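Local coordinates for protein type II secretion ATPase XpsE (Xanthomonas campestris, PDB 2D28) that belongs to the family of type II secretion ATPases and is represented here by its N-terminal domain, at residues Phe94-Val99 with Asp116-Ala121. The protein carries 1 engineered substitution. Residues are numbered along the deposited sequence; the frame is centred on the assembly and turned at random.
Sequences FHLCPV and DYAIDA
Phe94 and Leu96 meet Ala118 and Tyr117 in a small apolar contact within the MshEN domain, an alpha/beta unit with a three-stranded mixed sheet. Phe94 ends helix 88-94, and Leu96 begins strand 96-102, an outermost strand of that sheet. Between them His95 breaks the helix with a positive phi of 57°. Helix 116-126 packs against this junction through its first turn.

The apolar packing centres on Ala118. Its methyl CB lies 3.6 Å from Phe94 CD1, obliquely placed to the ring. Leu96 reaches the same methyl more loosely, with CD2 at 4.5 Å from Ala118 CB. Phe94 and Leu96 both start out toward the helix from their alpha carbons. Leu96 also touches Phe90, Leu91 and Leu108, which links the contact to helix 88-94 and strand 105-110.

Several polar groups of the two segments bond elsewhere in the chain. His95 and Cys97 pair through their backbones with Ala111 and Trp109, and His95 ND1 bonds to Asp141 OD1. At the start of the helix, Ala118 N bonds to Asp115 OD1.

The aromatic pair lies toward the exposed side. Tyr117 holds CG anti to its own N (chi1 177°), which swings the ring toward Phe94. The two side chains run at a slant to each other. Phe94 CZ then sits at the edge of the tyrosine ring, 4.1 Å from Tyr117 CE2.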
ATOM      1  N   PHE A  94       3.286  -7.458  -4.201  1.00 14.67           N
ATOM      2  CA  PHE A  94       2.290  -6.356  -4.094  1.00 14.87           C
ATOM      3  C   PHE A  94       2.522  -5.448  -2.865  1.00 15.77           C
ATOM      4  O   PHE A  94       1.824  -4.365  -2.718  1.00 15.26           O
ATOM      5  CB  PHE A  94       0.889  -6.964  -4.130  1.00 14.96           C
ATOM      6  CG  PHE A  94       0.493  -7.424  -5.527  1.00 16.38           C
ATOM      7  CD1 PHE A  94       0.092  -6.481  -6.514  1.00 15.74           C
ATOM      8  CD2 PHE A  94       0.629  -8.734  -5.878  1.00 15.95           C
ATOM      9  CE1 PHE A  94      -0.229  -6.925  -7.801  1.00 14.95           C
ATOM     10  CE2 PHE A  94       0.355  -9.163  -7.208  1.00 21.10           C
ATOM     11  CZ  PHE A  94      -0.093  -8.247  -8.144  1.00 19.54           C
ATOM     12  N   HIS A  95       3.431  -5.895  -1.980  1.00 13.72           N
ATOM     13  CA  HIS A  95       3.798  -5.203  -0.724  1.00 13.97           C
ATOM     14  C   HIS A  95       2.566  -5.011   0.114  1.00 13.50           C
ATOM     15  O   HIS A  95       2.123  -3.878   0.380  1.00 12.69           O
ATOM     16  CB  HIS A  95       4.453  -3.837  -0.980  1.00 15.36           C
ATOM     17  CG  HIS A  95       5.632  -3.895  -1.900  1.00 15.18           C
ATOM     18  ND1 HIS A  95       6.903  -4.229  -1.474  1.00 18.40           N
ATOM     19  CD2 HIS A  95       5.687  -3.834  -3.254  1.00 15.23           C
ATOM     20  CE1 HIS A  95       7.711  -4.277  -2.536  1.00 19.02           C
ATOM     21  NE2 HIS A  95       6.994  -4.033  -3.621  1.00 14.55           N
ATOM     22  N   LEU A  96       1.919  -6.109   0.486  1.00 12.67           N
ATOM     23  CA  LEU A  96       0.765  -6.005   1.371  1.00 11.17           C
ATOM     24  C   LEU A  96       0.789  -7.321   2.193  1.00 10.96           C
ATOM     25  O   LEU A  96       1.489  -8.278   1.832  1.00  9.12           O
ATOM     26  CB  LEU A  96      -0.500  -5.918   0.558  1.00 12.04           C
ATOM     27  CG  LEU A  96      -0.729  -6.840  -0.624  1.00 11.17           C
ATOM     28  CD1 LEU A  96      -1.241  -8.190  -0.175  1.00 13.76           C
ATOM     29  CD2 LEU A  96      -1.779  -6.260  -1.582  1.00 14.15           C
ATOM     30  N   CYS A  97       0.096  -7.339   3.298  1.00 11.85           N
ATOM     31  CA  CYS A  97       0.243  -8.392   4.308  1.00 13.80           C
ATOM     32  C   CYS A  97      -0.986  -8.526   5.213  1.00 15.08           C
ATOM     33  O   CYS A  97      -1.382  -7.560   5.830  1.00 15.33           O
ATOM     34  CB  CYS A  97       1.469  -8.097   5.184  1.00 13.01           C
ATOM     35  SG  CYS A  97       1.904  -9.594   6.187  1.00 18.67           S
ATOM     36  N   PRO A  98      -1.632  -9.686   5.277  1.00 15.38           N
ATOM     37  CA  PRO A  98      -2.701  -9.862   6.226  1.00 15.92           C
ATOM     38  C   PRO A  98      -2.125  -9.783   7.654  1.00 16.93           C
ATOM     39  O   PRO A  98      -1.088 -10.448   7.956  1.00 17.44           O
ATOM     40  CB  PRO A  98      -3.213 -11.256   5.906  1.00 17.72           C
ATOM     41  CG  PRO A  98      -2.768 -11.478   4.532  1.00 18.98           C
ATOM     42  CD  PRO A  98      -1.392 -10.910   4.488  1.00 17.70           C
ATOM     43  N   VAL A  99      -2.773  -9.014   8.516  1.00 16.53           N
ATOM     44  CA  VAL A  99      -2.272  -8.814   9.901  1.00 18.76           C
ATOM     45  C   VAL A  99      -3.235  -9.200  11.014  1.00 21.54           C
ATOM     46  O   VAL A  99      -2.859  -9.139  12.212  1.00 25.11           O
ATOM     47  CB  VAL A  99      -1.717  -7.406  10.151  1.00 18.19           C
ATOM     48  CG1 VAL A  99      -0.527  -7.192   9.284  1.00 15.97           C
ATOM     49  CG2 VAL A  99      -2.753  -6.286   9.882  1.00 17.40           C
ATOM     50  N   ASP A 116      -6.468  -0.788  -7.295  1.00 12.76           N
ATOM     51  CA  ASP A 116      -7.677  -1.548  -7.281  1.00 13.99           C
ATOM     52  C   ASP A 116      -7.472  -2.973  -7.883  1.00 14.32           C
ATOM     53  O   ASP A 116      -8.149  -3.891  -7.478  1.00 10.59           O
ATOM     54  CB  ASP A 116      -8.809  -0.781  -7.987  1.00 16.44           C
ATOM     55  CG  ASP A 116      -8.520  -0.488  -9.398  1.00 19.02           C
ATOM     56  OD1 ASP A 116      -7.752   0.476  -9.640  1.00 16.54           O
ATOM     57  OD2 ASP A 116      -9.032  -1.166 -10.347  1.00 20.14           O
ATOM     58  N   TYR A 117      -6.495  -3.142  -8.766  1.00 12.37           N
ATOM     59  CA  TYR A 117      -6.170  -4.491  -9.298  1.00 13.01           C
ATOM     60  C   TYR A 117      -5.695  -5.422  -8.187  1.00 11.60           C
ATOM     61  O   TYR A 117      -6.199  -6.525  -7.992  1.00 11.41           O
ATOM     62  CB  TYR A 117      -5.076  -4.371 -10.401  1.00 14.36           C
ATOM     63  CG  TYR A 117      -4.639  -5.712 -10.928  1.00 13.37           C
ATOM     64  CD1 TYR A 117      -5.384  -6.381 -11.929  1.00 14.58           C
ATOM     65  CD2 TYR A 117      -3.634  -6.411 -10.298  1.00 14.70           C
ATOM     66  CE1 TYR A 117      -4.990  -7.679 -12.352  1.00 12.65           C
ATOM     67  CE2 TYR A 117      -3.260  -7.665 -10.705  1.00 14.81           C
ATOM     68  CZ  TYR A 117      -3.958  -8.304 -11.739  1.00 17.37           C
ATOM     69  OH  TYR A 117      -3.576  -9.590 -12.088  1.00 17.18           O
ATOM     70  N   ALA A 118      -4.768  -4.938  -7.369  1.00 12.12           N
ATOM     71  CA  ALA A 118      -4.256  -5.717  -6.286  1.00 10.86           C
ATOM     72  C   ALA A 118      -5.299  -6.029  -5.232  1.00 12.18           C
ATOM     73  O   ALA A 118      -5.375  -7.146  -4.740  1.00 10.76           O
ATOM     74  CB  ALA A 118      -3.060  -5.005  -5.656  1.00 13.22           C
ATOM     75  N   ILE A 119      -6.068  -5.011  -4.855  1.00 11.23           N
ATOM     76  CA  ILE A 119      -7.075  -5.204  -3.861  1.00 11.13           C
ATOM     77  C   ILE A 119      -8.124  -6.183  -4.343  1.00 11.45           C
ATOM     78  O   ILE A 119      -8.542  -6.985  -3.538  1.00 12.17           O
ATOM     79  CB  ILE A 119      -7.763  -3.829  -3.509  1.00 11.31           C
ATOM     80  CG1 ILE A 119      -6.799  -2.960  -2.718  1.00  9.86           C
ATOM     81  CG2 ILE A 119      -9.175  -3.969  -2.826  1.00 12.87           C
ATOM     82  CD1 ILE A 119      -7.078  -1.506  -2.807  1.00 13.02           C
ATOM     83  N   ASP A 120      -8.616  -6.011  -5.587  1.00 11.09           N
ATOM     84  CA  ASP A 120      -9.603  -6.946  -6.131  1.00 11.64           C
ATOM     85  C   ASP A 120      -9.037  -8.382  -6.237  1.00 12.83           C
ATOM     86  O   ASP A 120      -9.739  -9.346  -5.948  1.00 12.50           O
ATOM     87  CB  ASP A 120     -10.202  -6.417  -7.431  1.00 11.80           C
ATOM     88  CG  ASP A 120     -11.113  -5.241  -7.214  1.00 13.56           C
ATOM     89  OD1 ASP A 120     -11.369  -4.863  -6.019  1.00 13.41           O
ATOM     90  OD2 ASP A 120     -11.488  -4.555  -8.185  1.00 13.18           O
ATOM     91  N   ALA A 121      -7.746  -8.514  -6.532  1.00 13.47           N
ATOM     92  CA  ALA A 121      -7.048  -9.825  -6.452  1.00 12.78           C
ATOM     93  C   ALA A 121      -7.117 -10.454  -5.059  1.00 13.79           C
ATOM     94  O   ALA A 121      -7.455 -11.672  -4.906  1.00 15.11           O
ATOM     95  CB  ALA A 121      -5.599  -9.672  -6.950  1.00 12.92           C
TER